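Local coordinates for alpha-catenin-like protein hmp-1 (Caenorhabditis elegans, PDB 5XA5), which binds beta-catenin, cadherin and actin filaments at cell junctions and is required for cell migration and shape change during body enclosure and elongation, at residues S181-L186 with A212-A217; D154-T159 with N177-Q182. All blocks are in the same frame, centred on the assembly; numbering follows the deposited sequence.

Both contacts sit in the same helical bundle of the amino-terminal, vinculin-family part of the protein, with centres about 8 Å apart, and both use helix 169-196. Contact 2 pairs that helix with the preceding one, helix 117-165, and contact 1 pairs it with the following one, helix 200-229, so three helices consecutive in the chain are joined in up-and-down order. The two contacts share Ser181 and Gln182 and touch through apolar side chains: Ile183 CG1 lies 3.9 Å from Val156 CG1, and Leu186 also packs on Val156. Helix 169-196 thus has a neighbour along two of its flanks, and one apolar core runs through both interfaces.

Contact 1: residues S181-L186 with A212-A217; sequences SQIEEL and ALRQTA
Ile183 faces helix 200-229 and splits its two branches between different partners. Its CG1 branch lies beside the backbone N (chi1 -72°) and, extended, carries CD1 to the methyl of Ala217, where Ile183 CD1 and Ala217 CB are 3.5 Å apart, tighter than usual for two carbons. The other branch, Ile183 CG2, rests on the aliphatic part of Arg214, 3.5 Å from Arg214 CD, the two side chains running past each other in opposite senses. Ile183 CD1 also meets Leu213 CD1 more loosely, at 4.1 Å. Deeper in, Leu213 turns its second methyl to Leu186, and these two leucines cross at about a right angle with their CD2 atoms 3.8 Å apart. The helices are antiparallel neighbours in an up-and-down bundle of the vinculin/alpha-catenin family, their local axes 11.2 Å apart; helix 234-258 adds Met247 against Leu213. At the more exposed edge of the contact lies a salt bridge. Arg214 bends at chi2 and chi3, which brings its guanidinium back across the gap to Glu184, itself bent at chi2. Arg214 NH2 donates to Glu184 OE2 at 3.0 Å, but the N-H points at the oxygen at only 139°, and the oxygen is met from above the carboxylate plane. With the two flat groups 83° apart, this is a single-contact ion pair and not a side-by-side, two-pronged one. The other terminal nitrogen, Arg214 NH1, makes a long, weak ion pair with Asp187.

Contact 2: residues D154-T159 with N177-Q182; sequences DEVRET and NLLISQ
Gln182 reaches from helix 169-196 to helix 117-165 and touches three residues one after another. At its root, Gln182 CB packs against Val156 CG2 at 3.9 Å. CG lies beside the backbone N (chi1 -69°), and from there the chain runs out straight, taking Gln182 CG past Glu155 OE1 at 3.8 Å and setting the amide over the glutamate. Amide and carboxylate planes are stacked, only 6° apart, although the two side chains cross at about a right angle; Gln182 NE2 comes within 3.5 Å of Glu155 CD. The stronger partner of that carboxylate is Lys152, which forms a salt bridge with OE1 of Glu155. At the tip the two ends of the amide part company. Gln182 OE1 lies 2.8 Å from Thr159 OG1, while Gln182 NE2 makes a weak bond of 3.0 Å to the oxygen of water 1, which in turn reaches Glu155 OE2 weakly. Replacing Gln182 by an alanine would probably leave Thr159 OG1 without its amide partner and open a gap over the Glu155 carboxylate. Beside this polar patch Leu179 fills the inner side: Leu179 CD1 sits 3.7 Å from Thr159 CB and also touches Val156 through CG1 and the carbonyl oxygen. The two helices run antiparallel, their local axes 9.8 Å apart and crossing at -161°. Val156 also packs on Met247 and Leu251 of helix 234-258, and Arg157 NH2 forms a salt bridge with Glu255 and a hydrogen bond with Asn252, so helix 117-165 has helix 169-196 and helix 234-258 both as neighbours.

Contact 1: residues S181-L186 with A212-A217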
loop_
_atom_site.group_PDB
_atom_site.type_symbol
_atom_site.label_atom_id
_atom_site.label_comp_id
_atom_site.label_asym_id
_atom_site.label_seq_id
_atom_site.Cartn_x
_atom_site.Cartn_y
_atom_site.Cartn_z
ATOM N N SER A 181 -17.738 2.899 -15.944
ATOM C CA SER A 181 -17.126 3.753 -14.927
ATOM C C SER A 181 -16.237 2.950 -13.994
ATOM O O SER A 181 -15.151 3.411 -13.640
ATOM C CB SER A 181 -18.202 4.508 -14.140
ATOM O OG SER A 181 -18.782 5.490 -14.982
ATOM N N GLN A 182 -16.674 1.761 -13.615
ATOM C CA GLN A 182 -15.879 0.958 -12.695
ATOM C C GLN A 182 -14.549 0.562 -13.322
ATOM O O GLN A 182 -13.508 0.554 -12.657
ATOM C CB GLN A 182 -16.671 -0.271 -12.250
ATOM C CG GLN A 182 -17.830 0.101 -11.360
ATOM C CD GLN A 182 -18.737 -1.062 -11.062
ATOM O OE1 GLN A 182 -18.575 -2.135 -11.625
ATOM N NE2 GLN A 182 -19.674 -0.864 -10.141
ATOM N N ILE A 183 -14.585 0.229 -14.606
ATOM C CA ILE A 183 -13.360 -0.174 -15.297
ATOM C C ILE A 183 -12.439 1.025 -15.503
ATOM O O ILE A 183 -11.222 0.885 -15.396
ATOM C CB ILE A 183 -13.686 -0.841 -16.632
ATOM C CG1 ILE A 183 -14.281 -2.225 -16.361
ATOM C CG2 ILE A 183 -12.443 -0.973 -17.501
ATOM C CD1 ILE A 183 -14.675 -2.994 -17.593
ATOM N N GLU A 184 -13.009 2.200 -15.778
ATOM C CA GLU A 184 -12.185 3.400 -15.879
ATOM C C GLU A 184 -11.463 3.717 -14.564
ATOM O O GLU A 184 -10.278 4.055 -14.586
ATOM C CB GLU A 184 -13.027 4.601 -16.313
ATOM C CG GLU A 184 -13.415 4.604 -17.783
ATOM C CD GLU A 184 -12.269 4.963 -18.716
ATOM O OE1 GLU A 184 -11.224 5.468 -18.245
ATOM O OE2 GLU A 184 -12.431 4.753 -19.937
ATOM N N GLU A 185 -12.177 3.599 -13.445
ATOM C CA GLU A 185 -11.612 3.784 -12.105
ATOM C C GLU A 185 -10.500 2.773 -11.837
ATOM O O GLU A 185 -9.415 3.119 -11.361
ATOM C CB GLU A 185 -12.707 3.641 -11.040
ATOM C CG GLU A 185 -13.285 4.925 -10.489
ATOM C CD GLU A 185 -14.730 4.768 -10.025
ATOM O OE1 GLU A 185 -15.259 3.633 -10.068
ATOM O OE2 GLU A 185 -15.339 5.779 -9.610
ATOM N N LEU A 186 -10.776 1.511 -12.142
ATOM C CA LEU A 186 -9.804 0.447 -11.918
ATOM C C LEU A 186 -8.580 0.664 -12.783
ATOM O O LEU A 186 -7.457 0.456 -12.341
ATOM C CB LEU A 186 -10.424 -0.917 -12.218
ATOM C CG LEU A 186 -9.565 -2.167 -12.032
ATOM C CD1 LEU A 186 -9.127 -2.354 -10.572
ATOM C CD2 LEU A 186 -10.286 -3.418 -12.536
ATOM N N ALA A 212 -6.032 -6.567 -21.547
ATOM C CA ALA A 212 -7.005 -7.616 -21.869
ATOM C C ALA A 212 -8.383 -7.240 -21.333
ATOM O O ALA A 212 -9.390 -7.428 -22.017
ATOM C CB ALA A 212 -6.556 -8.950 -21.303
ATOM N N LEU A 213 -8.440 -6.725 -20.105
ATOM C CA LEU A 213 -9.714 -6.261 -19.577
ATOM C C LEU A 213 -10.314 -5.165 -20.457
ATOM O O LEU A 213 -11.509 -5.209 -20.765
ATOM C CB LEU A 213 -9.561 -5.752 -18.134
ATOM C CG LEU A 213 -10.806 -5.108 -17.509
ATOM C CD1 LEU A 213 -11.967 -6.098 -17.453
ATOM C CD2 LEU A 213 -10.522 -4.513 -16.123
ATOM N N ARG A 214 -9.512 -4.168 -20.840
ATOM C CA ARG A 214 -10.036 -3.066 -21.640
ATOM C C ARG A 214 -10.565 -3.513 -23.000
ATOM O O ARG A 214 -11.539 -2.956 -23.513
ATOM C CB ARG A 214 -8.962 -1.991 -21.855
ATOM C CG ARG A 214 -8.519 -1.287 -20.599
ATOM C CD ARG A 214 -9.685 -0.866 -19.728
ATOM N NE ARG A 214 -10.633 0.026 -20.400
ATOM C CZ ARG A 214 -10.577 1.356 -20.368
ATOM N NH1 ARG A 214 -9.594 1.975 -19.723
ATOM N NH2 ARG A 214 -11.499 2.071 -20.999
ATOM N N GLN A 215 -9.922 -4.509 -23.595
ATOM C CA GLN A 215 -10.352 -5.028 -24.895
ATOM C C GLN A 215 -11.572 -5.930 -24.776
ATOM O O GLN A 215 -12.449 -5.932 -25.650
ATOM C CB GLN A 215 -9.209 -5.796 -25.554
ATOM C CG GLN A 215 -9.653 -6.761 -26.646
ATOM C CD GLN A 215 -8.667 -7.892 -26.864
ATOM O OE1 GLN A 215 -8.949 -9.047 -26.542
ATOM N NE2 GLN A 215 -7.499 -7.566 -27.412
ATOM N N THR A 216 -11.628 -6.716 -23.706
ATOM C CA THR A 216 -12.672 -7.728 -23.567
ATOM C C THR A 216 -14.014 -7.149 -23.123
ATOM O O THR A 216 -15.069 -7.583 -23.578
ATOM C CB THR A 216 -12.243 -8.823 -22.568
ATOM O OG1 THR A 216 -11.075 -9.483 -23.072
ATOM C CG2 THR A 216 -13.347 -9.837 -22.385
ATOM N N ALA A 217 -13.997 -6.163 -22.231
ATOM C CA ALA A 217 -15.283 -5.710 -21.707
ATOM C C ALA A 217 -16.263 -5.165 -22.782
ATOM O O ALA A 217 -17.456 -5.497 -22.741
ATOM C CB ALA A 217 -15.065 -4.681 -20.587
#

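Contact 2: residues D154-T159 with N177-Q182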
loop_
_atom_site.group_PDB
_atom_site.type_symbol
_atom_site.label_atom_id
_atom_site.label_comp_id
_atom_site.label_asym_id
_atom_site.label_seq_id
_atom_site.Cartn_x
_atom_site.Cartn_y
_atom_site.Cartn_z
ATOM N N ASP A 154 -13.022 -7.103 -7.825
ATOM C CA ASP A 154 -14.189 -7.906 -7.469
ATOM C C ASP A 154 -15.494 -7.204 -7.834
ATOM O O ASP A 154 -16.484 -7.836 -8.202
ATOM C CB ASP A 154 -14.202 -8.201 -5.965
ATOM C CG ASP A 154 -13.077 -9.116 -5.528
ATOM O OD1 ASP A 154 -12.546 -9.876 -6.365
ATOM O OD2 ASP A 154 -12.731 -9.082 -4.327
ATOM N N GLU A 155 -15.501 -5.884 -7.677
ATOM C CA GLU A 155 -16.684 -5.098 -8.003
ATOM C C GLU A 155 -16.944 -5.171 -9.507
ATOM O O GLU A 155 -18.082 -5.365 -9.930
ATOM C CB GLU A 155 -16.489 -3.638 -7.557
ATOM C CG GLU A 155 -17.700 -2.748 -7.780
ATOM C CD GLU A 155 -17.403 -1.294 -7.449
ATOM O OE1 GLU A 155 -16.391 -0.768 -7.955
ATOM O OE2 GLU A 155 -18.172 -0.683 -6.678
ATOM N N VAL A 156 -15.887 -5.015 -10.303
ATOM C CA VAL A 156 -15.998 -5.148 -11.765
ATOM C C VAL A 156 -16.482 -6.555 -12.110
ATOM O O VAL A 156 -17.364 -6.750 -12.948
ATOM C CB VAL A 156 -14.666 -4.862 -12.457
ATOM C CG1 VAL A 156 -14.702 -5.251 -13.928
ATOM C CG2 VAL A 156 -14.341 -3.386 -12.312
ATOM N N ARG A 157 -15.925 -7.555 -11.437
ATOM C CA ARG A 157 -16.319 -8.938 -11.704
ATOM C C ARG A 157 -17.812 -9.163 -11.464
ATOM O O ARG A 157 -18.479 -9.831 -12.251
ATOM C CB ARG A 157 -15.487 -9.887 -10.834
ATOM C CG ARG A 157 -15.778 -11.362 -11.006
ATOM C CD ARG A 157 -14.985 -12.163 -9.974
ATOM N NE ARG A 157 -13.568 -12.267 -10.351
ATOM C CZ ARG A 157 -12.545 -11.769 -9.667
ATOM N NH1 ARG A 157 -12.730 -11.106 -8.527
ATOM N NH2 ARG A 157 -11.320 -11.947 -10.134
ATOM N N GLU A 158 -18.344 -8.594 -10.383
ATOM C CA GLU A 158 -19.757 -8.786 -10.059
ATOM C C GLU A 158 -20.677 -8.040 -11.019
ATOM O O GLU A 158 -21.733 -8.548 -11.419
ATOM C CB GLU A 158 -20.024 -8.360 -8.608
ATOM C CG GLU A 158 -21.493 -8.350 -8.219
ATOM C CD GLU A 158 -22.190 -9.725 -8.382
ATOM O OE1 GLU A 158 -21.477 -10.754 -8.346
ATOM O OE2 GLU A 158 -23.437 -9.783 -8.493
ATOM N N THR A 159 -20.297 -6.825 -11.380
ATOM C CA THR A 159 -21.087 -6.102 -12.360
ATOM C C THR A 159 -21.120 -6.847 -13.691
ATOM O O THR A 159 -22.188 -6.975 -14.298
ATOM C CB THR A 159 -20.548 -4.670 -12.539
ATOM O OG1 THR A 159 -20.571 -4.008 -11.268
ATOM C CG2 THR A 159 -21.424 -3.895 -13.523
ATOM N N ASN A 177 -23.362 0.649 -18.428
ATOM C CA ASN A 177 -23.061 2.020 -17.993
ATOM C C ASN A 177 -22.275 2.042 -16.671
ATOM O O ASN A 177 -21.348 2.829 -16.498
ATOM C CB ASN A 177 -24.346 2.831 -17.853
ATOM C CG ASN A 177 -24.746 3.505 -19.147
ATOM O OD1 ASN A 177 -23.932 3.653 -20.063
ATOM N ND2 ASN A 177 -26.012 3.905 -19.238
ATOM N N LEU A 178 -22.637 1.161 -15.749
ATOM C CA LEU A 178 -21.930 1.054 -14.474
ATOM C C LEU A 178 -20.536 0.492 -14.708
ATOM O O LEU A 178 -19.560 1.007 -14.190
ATOM C CB LEU A 178 -22.701 0.171 -13.477
ATOM C CG LEU A 178 -23.991 0.734 -12.870
ATOM C CD1 LEU A 178 -24.768 -0.353 -12.105
ATOM C CD2 LEU A 178 -23.701 1.915 -11.962
ATOM N N LEU A 179 -20.448 -0.558 -15.512
ATOM C CA LEU A 179 -19.176 -1.202 -15.775
ATOM C C LEU A 179 -18.158 -0.247 -16.405
ATOM O O LEU A 179 -16.978 -0.304 -16.085
ATOM C CB LEU A 179 -19.397 -2.415 -16.692
ATOM C CG LEU A 179 -18.283 -3.442 -16.713
ATOM C CD1 LEU A 179 -18.142 -4.119 -15.352
ATOM C CD2 LEU A 179 -18.514 -4.500 -17.799
ATOM N N ILE A 180 -18.621 0.636 -17.292
ATOM C CA ILE A 180 -17.726 1.583 -17.956
ATOM C C ILE A 180 -16.990 2.373 -16.909
ATOM O O ILE A 180 -15.757 2.478 -16.964
ATOM C CB ILE A 180 -18.480 2.538 -18.897
ATOM C CG1 ILE A 180 -18.918 1.767 -20.151
ATOM C CG2 ILE A 180 -17.604 3.743 -19.308
ATOM C CD1 ILE A 180 -19.970 2.479 -20.954
ATOM N N SER A 181 -17.738 2.899 -15.944
ATOM C CA SER A 181 -17.126 3.753 -14.927
ATOM C C SER A 181 -16.237 2.950 -13.994
ATOM O O SER A 181 -15.151 3.411 -13.640
ATOM C CB SER A 181 -18.202 4.508 -14.140
ATOM O OG SER A 181 -18.782 5.490 -14.982
ATOM N N GLN A 182 -16.674 1.761 -13.615
ATOM C CA GLN A 182 -15.879 0.958 -12.695
ATOM C C GLN A 182 -14.549 0.562 -13.322
ATOM O O GLN A 182 -13.508 0.554 -12.657
ATOM C CB GLN A 182 -16.671 -0.271 -12.250
ATOM C CG GLN A 182 -17.830 0.101 -11.360
ATOM C CD GLN A 182 -18.737 -1.062 -11.062
ATOM O OE1 GLN A 182 -18.575 -2.135 -11.625
ATOM N NE2 GLN A 182 -19.674 -0.864 -10.141
HETATM O O HOH W 1 -21.276 -1.791 -7.739
#